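Local atomic coordinates of glucan-binding protein C, GbpC (Streptococcus mutans UA159, PDB entry 5UQZ), a protein that probably mediates both sucrose-independent and sucrose-dependent adherence as a calcium-binding, glucan-binding surface protein of the streptococcal cell wall. Residues 130-135 against 154-159; 16-21 against 348-353; 296-301 against 334-339. One frame throughout, in Å; residues are numbered along the deposited sequence. Where two conformers were deposited one is given.

Interaction 1. Residues 130-135 against 154-159; sequences DQISVT and INYTLN
Ile-132 and Tyr-156 face each other as an antiparallel hydrogen-bonded pair. Ile-132 N reaches Tyr-156 O at 2.9 Å with an almost straight N-H...O angle of 177°, and Tyr-156 N returns the bond to Ile-132 O. Val-134 and Ile-154 repeat this exchange two residues on. Between them lies the non-hydrogen-bonded pair Ser-133 and Asn-155, whose side chains supply a link of their own: in the conformer given, Ser-133 OG donates to Asn-155 OD1 over 2.8 Å, in the carbonyl plane of the amide. On the same face Gln-131, with CG opposite its backbone N (chi1 -180°) and the chain extended beyond, carries its amide out to stack on that of Asn-155, the planes only 11° apart. Polar side chains suit this partly exposed face, and a water joins Gln-131 OE1 to Thr-157 OG1. Where the pairing ends, a second water donates to Asp-130 O and accepts from Leu-158 N, at 2.8 Å from that nitrogen.

The two strands are neighbours in the large antiparallel sheet of the beta-supersandwich, with strands 73-77 and 194-204 flanking them. Their other face is apolar. Val-134 CG2 meets the Tyr-156 ring at its edge, 3.7 Å from CE1, while Ile-132 CG1 lies 3.9 Å from Tyr-156 CB; both residues are beta-branched, which suits a strand. Ile-154 CG2 lies over one face of that ring, offset toward its rim. Phe-124 and Met-126, from the four-stranded sheet, touch Ile-132, and Met-126 also reaches Tyr-156. The phenol end is held by a hydrogen bond between Tyr-156 OH and Tyr-136 OH.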
ATOM      1  N   ASP A 130      -9.448   2.903  22.332  1.00 12.68           N
ATOM      2  CA  ASP A 130      -8.501   3.752  23.052  1.00 12.95           C
ATOM      3  C   ASP A 130      -7.634   4.545  22.085  1.00 12.09           C
ATOM      4  O   ASP A 130      -6.679   4.011  21.490  1.00 13.52           O
ATOM      5  CB  ASP A 130      -7.637   2.881  23.925  1.00 15.21           C
ATOM      6  CG  ASP A 130      -8.422   2.355  25.138  1.00 19.39           C
ATOM      7  OD1 ASP A 130      -9.557   2.840  25.404  1.00 24.86           O
ATOM      8  OD2 ASP A 130      -7.925   1.510  25.842  1.00 22.94           O
ATOM      9  N   GLN A 131      -7.938   5.832  21.965  1.00 11.53           N
ATOM     10  CA  GLN A 131      -7.223   6.669  21.012  1.00 10.51           C
ATOM     11  C   GLN A 131      -5.790   6.862  21.486  1.00 10.03           C
ATOM     12  O   GLN A 131      -5.538   7.063  22.687  1.00 12.30           O
ATOM     13  CB  GLN A 131      -7.932   8.019  20.888  1.00 12.35           C
ATOM     14  CG  GLN A 131      -7.270   8.995  19.898  1.00 13.02           C
ATOM     15  CD  GLN A 131      -8.036  10.313  19.852  1.00 15.85           C
ATOM     16  OE1 GLN A 131      -9.172  10.357  19.347  1.00 21.86           O
ATOM     17  NE2 GLN A 131      -7.466  11.353  20.391  1.00 19.71           N
ATOM     18  N   ILE A 132      -4.857   6.787  20.550  1.00  9.30           N
ATOM     19  CA  ILE A 132      -3.482   7.120  20.819  1.00  8.75           C
ATOM     20  C   ILE A 132      -3.097   8.330  19.988  1.00  9.37           C
ATOM     21  O   ILE A 132      -3.717   8.633  18.967  1.00  9.25           O
ATOM     22  CB  ILE A 132      -2.548   5.938  20.567  1.00  9.89           C
ATOM     23  CG1 ILE A 132      -2.337   5.678  19.100  1.00 11.73           C
ATOM     24  CG2 ILE A 132      -3.069   4.707  21.310  1.00 12.50           C
ATOM     25  CD1 ILE A 132      -1.296   4.630  18.742  1.00 12.57           C
ATOM     26  N   SER A 133      -2.082   9.059  20.451  1.00  7.55           N
ATOM     27  CA  SER A 133      -1.619  10.244  19.768  0.51  8.23           C
ATOM     28  C   SER A 133      -0.118  10.164  19.580  1.00  7.75           C
ATOM     29  O   SER A 133       0.618  10.032  20.561  1.00  9.16           O
ATOM     30  CB  SER A 133      -2.059  11.450  20.599  0.51 10.04           C
ATOM     31  OG  SER A 133      -1.786  12.648  19.961  0.51 11.28           O
ATOM     32  N   VAL A 134       0.320  10.284  18.342  1.00  7.67           N
ATOM     33  CA  VAL A 134       1.742  10.161  18.036  1.00  7.44           C
ATOM     34  C   VAL A 134       2.227  11.472  17.460  1.00  6.97           C
ATOM     35  O   VAL A 134       1.680  11.970  16.464  1.00  8.03           O
ATOM     36  CB  VAL A 134       1.996   9.028  17.031  1.00  7.99           C
ATOM     37  CG1 VAL A 134       3.488   8.868  16.764  1.00  9.06           C
ATOM     38  CG2 VAL A 134       1.377   7.713  17.522  1.00  8.92           C
ATOM     39  N   THR A 135       3.245  12.063  18.090  1.00  6.93           N
ATOM     40  CA  THR A 135       3.846  13.306  17.594  1.00  7.20           C
ATOM     41  C   THR A 135       5.188  12.983  16.998  1.00  7.44           C
ATOM     42  O   THR A 135       6.033  12.368  17.656  1.00  9.16           O
ATOM     43  CB  THR A 135       3.987  14.311  18.743  1.00  9.68           C
ATOM     44  OG1 THR A 135       2.652  14.588  19.274  1.00 12.40           O
ATOM     45  CG2 THR A 135       4.579  15.603  18.269  1.00 11.48           C
ATOM     46  N   ILE A 154      -0.325  12.484  14.536  1.00  6.45           N
ATOM     47  CA  ILE A 154      -1.295  11.537  14.002  1.00  6.48           C
ATOM     48  C   ILE A 154      -1.956  10.845  15.164  1.00  7.10           C
ATOM     49  O   ILE A 154      -1.278  10.227  16.004  1.00  7.14           O
ATOM     50  CB  ILE A 154      -0.663  10.525  13.013  1.00  6.88           C
ATOM     51  CG1 ILE A 154       0.136  11.263  11.940  1.00  7.69           C
ATOM     52  CG2 ILE A 154      -1.800   9.665  12.406  1.00  8.13           C
ATOM     53  CD1 ILE A 154       0.755  10.348  10.879  1.00  8.94           C
ATOM     54  N   ASN A 155      -3.296  10.919  15.215  1.00  6.95           N
ATOM     55  CA  ASN A 155      -4.068  10.152  16.168  1.00  6.50           C
ATOM     56  C   ASN A 155      -4.578   8.903  15.485  1.00  7.07           C
ATOM     57  O   ASN A 155      -4.974   8.945  14.319  1.00  7.74           O
ATOM     58  CB  ASN A 155      -5.268  10.997  16.643  1.00  8.40           C
ATOM     59  CG  ASN A 155      -4.838  12.174  17.469  1.00  9.51           C
ATOM     60  OD1 ASN A 155      -3.722  12.210  18.000  1.00 10.84           O
ATOM     61  ND2 ASN A 155      -5.668  13.194  17.524  1.00 11.42           N
ATOM     62  N   TYR A 156      -4.559   7.788  16.223  1.00  6.62           N
ATOM     63  CA  TYR A 156      -5.033   6.504  15.719  1.00  7.57           C
ATOM     64  C   TYR A 156      -5.966   5.895  16.755  1.00  7.23           C
ATOM     65  O   TYR A 156      -5.659   5.893  17.960  1.00  7.91           O
ATOM     66  CB  TYR A 156      -3.863   5.496  15.544  1.00  7.58           C
ATOM     67  CG  TYR A 156      -2.736   5.968  14.671  1.00  6.76           C
ATOM     68  CD1 TYR A 156      -1.649   6.670  15.182  1.00  6.98           C
ATOM     69  CD2 TYR A 156      -2.692   5.586  13.347  1.00  7.23           C
ATOM     70  CE1 TYR A 156      -0.538   7.004  14.396  1.00  7.57           C
ATOM     71  CE2 TYR A 156      -1.587   5.922  12.528  1.00  8.02           C
ATOM     72  CZ  TYR A 156      -0.509   6.602  13.062  1.00  6.90           C
ATOM     73  OH  TYR A 156       0.541   6.923  12.245  1.00  8.01           O
ATOM     74  N   THR A 157      -7.067   5.311  16.277  1.00  6.92           N
ATOM     75  CA  THR A 157      -8.005   4.596  17.162  1.00  7.73           C
ATOM     76  C   THR A 157      -8.395   3.286  16.484  1.00  6.97           C
ATOM     77  O   THR A 157      -8.921   3.296  15.362  1.00  8.06           O
ATOM     78  CB  THR A 157      -9.284   5.401  17.418  1.00  9.31           C
ATOM     79  OG1 THR A 157      -8.908   6.677  17.935  1.00  9.82           O
ATOM     80  CG2 THR A 157     -10.170   4.691  18.438  1.00 11.48           C
ATOM     81  N   LEU A 158      -8.180   2.182  17.194  1.00  7.93           N
ATOM     82  CA  LEU A 158      -8.628   0.878  16.691  1.00  7.45           C
ATOM     83  C   LEU A 158     -10.119   0.730  17.006  1.00  8.34           C
ATOM     84  O   LEU A 158     -10.507   0.813  18.177  1.00  9.95           O
ATOM     85  CB  LEU A 158      -7.825  -0.212  17.396  1.00  8.36           C
ATOM     86  CG  LEU A 158      -8.131  -1.650  16.930  1.00  8.36           C
ATOM     87  CD1 LEU A 158      -7.669  -1.912  15.495  1.00  9.07           C
ATOM     88  CD2 LEU A 158      -7.469  -2.657  17.874  1.00  9.90           C
ATOM     89  N   ASN A 159     -10.959   0.579  15.983  1.00  8.18           N
ATOM     90  CA  ASN A 159     -12.403   0.497  16.208  1.00  8.81           C
ATOM     91  C   ASN A 159     -12.876  -0.943  16.341  1.00  8.85           C
ATOM     92  O   ASN A 159     -13.926  -1.201  16.930  1.00 10.79           O
ATOM     93  CB  ASN A 159     -13.173   1.125  15.038  1.00  9.13           C
ATOM     94  CG  ASN A 159     -12.767   2.562  14.834  1.00  9.08           C
ATOM     95  OD1 ASN A 159     -12.772   3.360  15.801  1.00 10.39           O
ATOM     96  ND2 ASN A 159     -12.373   2.894  13.617  1.00  9.32           N
TER
HETATM   97  O   HOH W   1      -7.005   2.026  19.754  1.00 10.93           O
HETATM   98  O   HOH W   2     -10.930   8.244  18.861  1.00 18.94           O

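Interaction 2. Residues 16-21 against 348-353; sequences QKQEQY and PEKPEL
The Tyr-21 ring carries Lys-350 CG over one face, 3.9 Å from its centroid, a CH-pi contact. At the ring's edge, in plane, Pro-348 O lies 3.5 Å from Tyr-21 CE1. Pro-348 to Pro-351 have the backbone angles of a left-handed polyproline II segment, so the C-terminal tail lies extended against the long N-terminal helix 3-51, reminiscent of the helix-polyproline pairing of antigen I/II adhesins. A tyrosine suits this surface site, since its flat ring packs on prolines and methylenes while its hydroxyl stays polar: a water links Tyr-21 OH to Pro-348 O. With CG anti to the backbone N (chi1 173°), the ring is laid between Pro-348 and Lys-350, and Pro-348 CG packs 3.7 Å from its CE1. One turn earlier in the helix, Lys-17 CB rests 3.9 Å from Pro-351 CB. The chain of Lys-350 crosses the Tyr-21 ring at about a right angle, and its distant NZ offers the ring at most a weak cation-pi attraction. Lys-350 NZ instead points to Gln-18 OE1, a hydrogen bond modelled so short that its exact length is doubtful, and also donates to Pro-351 O at 2.7 Å.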
ATOM      1  N   GLN A  16      14.006 -27.026 -28.586  1.00 20.47           N
ATOM      2  CA  GLN A  16      14.108 -26.052 -27.496  0.57 23.43           C
ATOM      3  C   GLN A  16      13.801 -24.632 -27.973  1.00 21.24           C
ATOM      4  O   GLN A  16      13.145 -23.855 -27.251  1.00 22.88           O
ATOM      5  CB  GLN A  16      15.487 -26.121 -26.829  0.57 25.20           C
ATOM      6  CG  GLN A  16      15.595 -25.296 -25.551  0.57 27.36           C
ATOM      7  CD  GLN A  16      16.199 -23.910 -25.772  0.57 30.75           C
ATOM      8  OE1 GLN A  16      17.076 -23.720 -26.616  0.57 35.04           O
ATOM      9  NE2 GLN A  16      15.748 -22.938 -24.982  0.57 31.46           N
ATOM     10  N   LYS A  17      14.288 -24.250 -29.164  1.00 20.68           N
ATOM     11  CA  LYS A  17      13.979 -22.924 -29.694  1.00 22.14           C
ATOM     12  C   LYS A  17      12.476 -22.736 -29.881  1.00 19.06           C
ATOM     13  O   LYS A  17      11.939 -21.660 -29.590  1.00 21.24           O
ATOM     14  CB  LYS A  17      14.722 -22.632 -31.005  1.00 23.63           C
ATOM     15  CG  LYS A  17      16.195 -22.414 -30.796  1.00 28.64           C
ATOM     16  CD  LYS A  17      16.595 -20.977 -31.230  1.00 36.62           C
ATOM     17  CE  LYS A  17      18.114 -20.799 -31.322  1.00 41.73           C
ATOM     18  NZ  LYS A  17      18.725 -21.735 -30.330  1.00 45.53           N
ATOM     19  N   GLN A  18      11.772 -23.784 -30.325  1.00 18.14           N
ATOM     20  CA  GLN A  18      10.329 -23.682 -30.492  1.00 17.92           C
ATOM     21  C   GLN A  18       9.641 -23.585 -29.140  1.00 19.43           C
ATOM     22  O   GLN A  18       8.695 -22.803 -28.974  1.00 21.44           O
ATOM     23  CB  GLN A  18       9.792 -24.849 -31.335  1.00 19.29           C
ATOM     24  CG  GLN A  18      10.318 -24.806 -32.788  1.00 22.05           C
ATOM     25  CD  GLN A  18       9.323 -25.348 -33.814  1.00 26.94           C
ATOM     26  OE1 GLN A  18       8.493 -24.614 -34.361  1.00 33.44           O
ATOM     27  NE2 GLN A  18       9.394 -26.635 -34.062  1.00 22.86           N
ATOM     28  N   GLU A  19      10.115 -24.335 -28.144  1.00 19.25           N
ATOM     29  CA  GLU A  19       9.503 -24.216 -26.827  1.00 20.87           C
ATOM     30  C   GLU A  19       9.726 -22.832 -26.236  1.00 22.49           C
ATOM     31  O   GLU A  19       8.813 -22.239 -25.655  1.00 23.03           O
ATOM     32  CB  GLU A  19      10.025 -25.304 -25.909  1.00 26.67           C
ATOM     33  CG  GLU A  19       9.516 -26.655 -26.346  1.00 37.05           C
ATOM     34  CD  GLU A  19       9.224 -27.584 -25.175  1.00 48.92           C
ATOM     35  OE1 GLU A  19       9.045 -27.063 -24.048  1.00 52.63           O
ATOM     36  OE2 GLU A  19       9.197 -28.823 -25.380  1.00 54.48           O
ATOM     37  N   GLN A  20      10.928 -22.290 -26.403  1.00 23.01           N
ATOM     38  CA  GLN A  20      11.161 -20.934 -25.921  1.00 22.69           C
ATOM     39  C   GLN A  20      10.288 -19.929 -26.661  1.00 22.71           C
ATOM     40  O   GLN A  20       9.757 -18.980 -26.050  1.00 22.47           O
ATOM     41  CB  GLN A  20      12.633 -20.587 -26.108  1.00 23.51           C
ATOM     42  CG  GLN A  20      13.000 -19.202 -25.539  1.00 28.76           C
ATOM     43  CD  GLN A  20      12.849 -19.145 -24.028  1.00 33.77           C
ATOM     44  OE1 GLN A  20      13.349 -20.015 -23.302  1.00 36.12           O
ATOM     45  NE2 GLN A  20      12.147 -18.120 -23.541  1.00 33.93           N
ATOM     46  N   TYR A  21      10.121 -20.109 -27.974  1.00 21.02           N
ATOM     47  CA  TYR A  21       9.236 -19.232 -28.737  1.00 21.44           C
ATOM     48  C   TYR A  21       7.803 -19.272 -28.197  1.00 20.84           C
ATOM     49  O   TYR A  21       7.150 -18.235 -28.055  1.00 20.81           O
ATOM     50  CB  TYR A  21       9.244 -19.611 -30.221  1.00 21.94           C
ATOM     51  CG  TYR A  21       8.210 -18.833 -31.000  1.00 20.78           C
ATOM     52  CD1 TYR A  21       8.469 -17.542 -31.446  1.00 22.40           C
ATOM     53  CD2 TYR A  21       6.940 -19.363 -31.252  1.00 20.17           C
ATOM     54  CE1 TYR A  21       7.504 -16.817 -32.122  1.00 22.96           C
ATOM     55  CE2 TYR A  21       5.973 -18.649 -31.933  1.00 24.11           C
ATOM     56  CZ  TYR A  21       6.261 -17.379 -32.388  1.00 24.15           C
ATOM     57  OH  TYR A  21       5.313 -16.629 -33.066  1.00 27.52           O
ATOM     58  N   PRO A 348       7.886 -11.933 -30.573  1.00 26.73           N
ATOM     59  CA  PRO A 348       9.169 -12.590 -30.826  1.00 25.43           C
ATOM     60  C   PRO A 348       9.263 -13.111 -32.248  1.00 26.92           C
ATOM     61  O   PRO A 348       8.264 -13.446 -32.883  1.00 27.31           O
ATOM     62  CB  PRO A 348       9.167 -13.763 -29.845  1.00 26.31           C
ATOM     63  CG  PRO A 348       7.698 -14.071 -29.635  1.00 25.34           C
ATOM     64  CD  PRO A 348       7.054 -12.697 -29.620  1.00 24.87           C
ATOM     65  N   GLU A 349      10.487 -13.113 -32.754  1.00 28.97           N
ATOM     66  CA  GLU A 349      10.760 -13.696 -34.059  0.53 27.76           C
ATOM     67  C   GLU A 349      10.622 -15.212 -33.985  1.00 27.52           C
ATOM     68  O   GLU A 349      11.140 -15.848 -33.068  1.00 28.06           O
ATOM     69  CB  GLU A 349      12.166 -13.303 -34.510  0.53 30.64           C
ATOM     70  CG  GLU A 349      12.301 -11.809 -34.784  0.53 31.33           C
ATOM     71  CD  GLU A 349      13.664 -11.417 -35.327  0.53 36.10           C
ATOM     72  OE1 GLU A 349      14.530 -12.300 -35.477  0.53 38.72           O
ATOM     73  OE2 GLU A 349      13.872 -10.212 -35.593  0.53 38.23           O
ATOM     74  N   LYS A 350       9.904 -15.783 -34.939  1.00 27.57           N
ATOM     75  CA  LYS A 350       9.698 -17.233 -34.922  1.00 27.07           C
ATOM     76  C   LYS A 350      11.002 -17.931 -35.331  1.00 26.01           C
ATOM     77  O   LYS A 350      11.596 -17.564 -36.345  1.00 26.63           O
ATOM     78  CB  LYS A 350       8.486 -17.599 -35.835  1.00 31.38           C
ATOM     79  CG  LYS A 350       7.702 -18.899 -35.441  1.00 37.81           C
ATOM     80  CD  LYS A 350       8.724 -20.043 -35.246  1.00 42.95           C
ATOM     81  CE  LYS A 350       8.255 -21.514 -35.096  1.00 45.23           C
ATOM     82  NZ  LYS A 350       9.427 -22.468 -35.136  1.00 47.91           N
ATOM     83  N   PRO A 351      11.510 -18.889 -34.548  1.00 26.52           N
ATOM     84  CA  PRO A 351      12.670 -19.655 -35.008  1.00 26.35           C
ATOM     85  C   PRO A 351      12.350 -20.446 -36.262  1.00 25.60           C
ATOM     86  O   PRO A 351      11.257 -20.995 -36.422  1.00 25.64           O
ATOM     87  CB  PRO A 351      12.969 -20.594 -33.831  1.00 26.70           C
ATOM     88  CG  PRO A 351      11.750 -20.656 -33.045  1.00 28.66           C
ATOM     89  CD  PRO A 351      11.127 -19.309 -33.183  1.00 26.65           C
ATOM     90  N   GLU A 352      13.316 -20.483 -37.160  1.00 21.52           N
ATOM     91  CA  GLU A 352      13.173 -21.239 -38.391  1.00 21.71           C
ATOM     92  C   GLU A 352      14.469 -21.976 -38.678  1.00 23.06           C
ATOM     93  O   GLU A 352      15.547 -21.586 -38.209  1.00 28.34           O
ATOM     94  CB  GLU A 352      12.805 -20.309 -39.568  1.00 22.92           C
ATOM     95  CG  GLU A 352      11.545 -19.473 -39.339  1.00 23.89           C
ATOM     96  CD  GLU A 352      10.258 -20.283 -39.403  1.00 27.28           C
ATOM     97  OE1 GLU A 352      10.267 -21.448 -39.857  1.00 29.06           O
ATOM     98  OE2 GLU A 352       9.216 -19.742 -38.985  1.00 29.95           O
ATOM     99  N   LEU A 353      14.344 -23.066 -39.449  1.00 22.38           N
ATOM    100  CA  LEU A 353      15.484 -23.754 -40.024  1.00 22.37           C
ATOM    101  C   LEU A 353      15.761 -23.330 -41.460  1.00 23.08           C
ATOM    102  O   LEU A 353      16.890 -23.501 -41.940  1.00 26.47           O
ATOM    103  CB  LEU A 353      15.267 -25.264 -39.939  1.00 20.85           C
ATOM    104  CG  LEU A 353      15.283 -25.857 -38.535  1.00 19.79           C
ATOM    105  CD1 LEU A 353      14.928 -27.339 -38.610  1.00 21.07           C
ATOM    106  CD2 LEU A 353      16.621 -25.655 -37.786  1.00 22.92           C
TER
HETATM  107  O   HOH W   3       5.659 -13.898 -33.106  1.00 38.16           O

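Interaction 3. Residues 296-301 against 334-339; sequences ATAYYG and AVAVPK
Tyr-299 and Ala-336 bring their CA atoms to 4.6 Å where the short 3-10 turn 298-300 presses on the extended loop 334-339, the turn being closed by Tyr-300 N bonding to Thr-297 O. Tyr-299 carries most of the side-chain contact. Its CB lies 3.4 Å from Val-337 C, against the peptide that leads into Pro-338, and its ring then runs over the proline. Pro-338 CB sits above the centre of one ring face, 4.1 Å from the centroid and only 8° off the normal, a CH-pi contact in which the two side chains cross at about a right angle. Tyr-299 CG lies between its backbone N and carbonyl carbon (chi1 77°), a crowded position that folds the ring back along its own turn, with Ala-296 O in plane at the ring edge. A proline suits the partner site because its ring offers a broad, rigid set of C-H bonds to an aromatic face.

The two segments are loops, one before strand 303-306 and one after strand 325-329, that bring the beta-supersandwich against the long helix 3-51: Ala-41 of that helix touches both Tyr-299 and Pro-338, and Tyr-45 touches Val-337. The small side chain of Ala-336 lets the backbones come close, its CB lying 4.2 Å from Ala-298 CB. The side chain of Ala-298 is about 7 Å from that of the calcium ligand Ser-224, and Gly-301 bonds by its backbone to Leu-225, but neither segment supplies a ligand.

Water supplies the polar links. One molecule donates to Ala-296 O and to Val-337 O, at 2.7 Å from the latter, and accepts from Tyr-299 N. A second donates to Ala-296 O and accepts from Lys-339 N at 3.0 Å. Ala-336 O is buried by the contact and has no hydrogen-bonding partner in the model.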
ATOM      1  N   ALA A 296       5.567   0.610 -11.850  1.00 14.54           N
ATOM      2  CA  ALA A 296       4.853   1.651 -12.585  1.00 14.32           C
ATOM      3  C   ALA A 296       3.348   1.395 -12.621  1.00 12.15           C
ATOM      4  O   ALA A 296       2.572   2.336 -12.848  1.00 14.37           O
ATOM      5  CB  ALA A 296       5.328   1.681 -14.031  1.00 16.49           C
ATOM      6  N   THR A 297       2.894   0.173 -12.350  1.00 11.37           N
ATOM      7  CA  THR A 297       1.478  -0.155 -12.332  1.00 11.92           C
ATOM      8  C   THR A 297       0.848  -0.003 -10.934  1.00 10.34           C
ATOM      9  O   THR A 297      -0.304  -0.406 -10.772  1.00 10.72           O
ATOM     10  CB  THR A 297       1.273  -1.581 -12.850  1.00 13.20           C
ATOM     11  OG1 THR A 297       2.194  -2.404 -12.123  1.00 13.79           O
ATOM     12  CG2 THR A 297       1.533  -1.674 -14.375  1.00 15.25           C
ATOM     13  N   ALA A 298       1.544   0.612  -9.967  1.00 10.21           N
ATOM     14  CA  ALA A 298       0.963   0.790  -8.634  1.00 10.05           C
ATOM     15  C   ALA A 298      -0.388   1.513  -8.684  1.00 10.20           C
ATOM     16  O   ALA A 298      -1.257   1.262  -7.837  1.00  9.99           O
ATOM     17  CB  ALA A 298       1.944   1.521  -7.738  1.00 12.65           C
ATOM     18  N   TYR A 299      -0.597   2.396  -9.665  1.00  9.42           N
ATOM     19  CA  TYR A 299      -1.854   3.131  -9.775  1.00  9.18           C
ATOM     20  C   TYR A 299      -3.046   2.196  -9.813  1.00  8.38           C
ATOM     21  O   TYR A 299      -4.151   2.573  -9.411  1.00  9.10           O
ATOM     22  CB  TYR A 299      -1.858   4.039 -11.036  1.00  9.96           C
ATOM     23  CG  TYR A 299      -2.111   3.263 -12.306  1.00 10.25           C
ATOM     24  CD1 TYR A 299      -1.075   2.641 -13.012  1.00 10.58           C
ATOM     25  CD2 TYR A 299      -3.414   3.080 -12.768  1.00  9.45           C
ATOM     26  CE1 TYR A 299      -1.308   1.882 -14.153  1.00 11.88           C
ATOM     27  CE2 TYR A 299      -3.667   2.317 -13.897  1.00 10.77           C
ATOM     28  CZ  TYR A 299      -2.601   1.713 -14.584  1.00 10.93           C
ATOM     29  OH  TYR A 299      -2.797   0.952 -15.687  1.00 12.63           O
ATOM     30  N   TYR A 300      -2.837   0.963 -10.294  1.00  8.93           N
ATOM     31  CA  TYR A 300      -3.972   0.086 -10.503  1.00  9.16           C
ATOM     32  C   TYR A 300      -4.677  -0.252  -9.199  1.00  8.66           C
ATOM     33  O   TYR A 300      -5.873  -0.570  -9.220  1.00  8.78           O
ATOM     34  CB  TYR A 300      -3.496  -1.182 -11.200  1.00 10.33           C
ATOM     35  CG  TYR A 300      -4.544  -2.223 -11.400  1.00  9.58           C
ATOM     36  CD1 TYR A 300      -5.639  -2.014 -12.268  1.00  9.92           C
ATOM     37  CD2 TYR A 300      -4.439  -3.456 -10.763  1.00 11.05           C
ATOM     38  CE1 TYR A 300      -6.615  -2.987 -12.424  1.00 11.38           C
ATOM     39  CE2 TYR A 300      -5.390  -4.444 -10.953  1.00 10.82           C
ATOM     40  CZ  TYR A 300      -6.469  -4.209 -11.780  1.00 10.56           C
ATOM     41  OH  TYR A 300      -7.430  -5.199 -11.951  1.00 13.70           O
ATOM     42  N   GLY A 301      -3.952  -0.252  -8.084  1.00  8.74           N
ATOM     43  CA  GLY A 301      -4.547  -0.562  -6.802  1.00  9.37           C
ATOM     44  C   GLY A 301      -4.748   0.661  -5.927  1.00  8.26           C
ATOM     45  O   GLY A 301      -4.924   0.502  -4.711  1.00  9.56           O
ATOM     46  N   ALA A 334       2.785  10.982  -2.058  1.00  9.35           N
ATOM     47  CA  ALA A 334       3.207  10.278  -3.275  1.00 12.06           C
ATOM     48  C   ALA A 334       2.047   9.482  -3.861  1.00  9.63           C
ATOM     49  O   ALA A 334       1.924   8.260  -3.715  1.00 12.93           O
ATOM     50  CB  ALA A 334       4.395   9.403  -2.963  1.00 17.63           C
ATOM     51  N   VAL A 335       1.170  10.195  -4.521  1.00 10.02           N
ATOM     52  CA  VAL A 335       0.028   9.582  -5.179  1.00  9.88           C
ATOM     53  C   VAL A 335       0.499   8.727  -6.345  1.00  9.92           C
ATOM     54  O   VAL A 335       1.334   9.153  -7.146  1.00 11.16           O
ATOM     55  CB  VAL A 335      -0.942  10.694  -5.617  1.00 10.98           C
ATOM     56  CG1 VAL A 335      -2.146  10.098  -6.377  1.00 11.77           C
ATOM     57  CG2 VAL A 335      -1.408  11.526  -4.413  1.00 13.14           C
ATOM     58  N   ALA A 336      -0.068   7.524  -6.464  1.00  9.01           N
ATOM     59  CA  ALA A 336       0.257   6.576  -7.532  1.00  9.47           C
ATOM     60  C   ALA A 336      -0.649   6.868  -8.732  1.00 10.05           C
ATOM     61  O   ALA A 336      -1.861   6.624  -8.681  1.00 11.58           O
ATOM     62  CB  ALA A 336       0.010   5.159  -7.015  1.00 10.76           C
ATOM     63  N   VAL A 337      -0.047   7.355  -9.811  1.00 10.21           N
ATOM     64  CA  VAL A 337      -0.788   7.687 -11.039  1.00 10.23           C
ATOM     65  C   VAL A 337      -0.247   6.853 -12.189  1.00  9.74           C
ATOM     66  O   VAL A 337       0.885   6.345 -12.129  1.00  9.91           O
ATOM     67  CB  VAL A 337      -0.718   9.192 -11.375  1.00 11.29           C
ATOM     68  CG1 VAL A 337      -1.412   9.997 -10.279  1.00 14.95           C
ATOM     69  CG2 VAL A 337       0.721   9.612 -11.597  1.00 11.86           C
ATOM     70  N   PRO A 338      -1.013   6.694 -13.261  1.00 10.10           N
ATOM     71  CA  PRO A 338      -0.467   5.986 -14.436  1.00 10.84           C
ATOM     72  C   PRO A 338       0.735   6.722 -15.009  1.00 10.27           C
ATOM     73  O   PRO A 338       0.767   7.952 -15.045  1.00 11.57           O
ATOM     74  CB  PRO A 338      -1.620   6.018 -15.428  1.00 14.80           C
ATOM     75  CG  PRO A 338      -2.770   6.541 -14.778  1.00 14.37           C
ATOM     76  CD  PRO A 338      -2.408   7.143 -13.460  1.00 11.23           C
ATOM     77  N   LYS A 339       1.688   5.939 -15.518  1.00 10.88           N
ATOM     78  CA  LYS A 339       2.937   6.455 -16.055  1.00 11.50           C
ATOM     79  C   LYS A 339       3.063   5.998 -17.504  1.00 10.92           C
ATOM     80  O   LYS A 339       2.264   5.188 -18.018  1.00 12.30           O
ATOM     81  CB  LYS A 339       4.131   5.906 -15.263  1.00 14.42           C
ATOM     82  CG  LYS A 339       4.063   6.094 -13.780  1.00 18.66           C
ATOM     83  CD  LYS A 339       4.203   7.482 -13.361  1.00 22.60           C
ATOM     84  CE  LYS A 339       4.062   7.576 -11.851  1.00 23.30           C
ATOM     85  NZ  LYS A 339       4.341   8.972 -11.403  1.00 24.79           N
TER
HETATM   86  O   HOH W   4       1.729   4.095 -10.796  1.00 12.70           O
HETATM   87  O   HOH W   5       1.846   2.921 -15.311  1.00 24.33           O

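From the N terminus, the chain first passes through 16-21 in the long helix 3-51, and the loop opened there closes only near the C terminus, when 348-353 returns to that helix. Interactions 1 and 3 both nest inside this great loop and follow one another in series. Interaction 1 closes a short excursion between neighbouring strands of the large sheet. Interaction 3 closes a longer one, joining the loop before strand 303-306 to the loop after strand 325-329, beside a later part of the helix, around Ala-41 and Tyr-45. Interactions 1 and 2 lie on opposite sides of the chain's centre, their centres about 59 Å apart, and none of the three touches another.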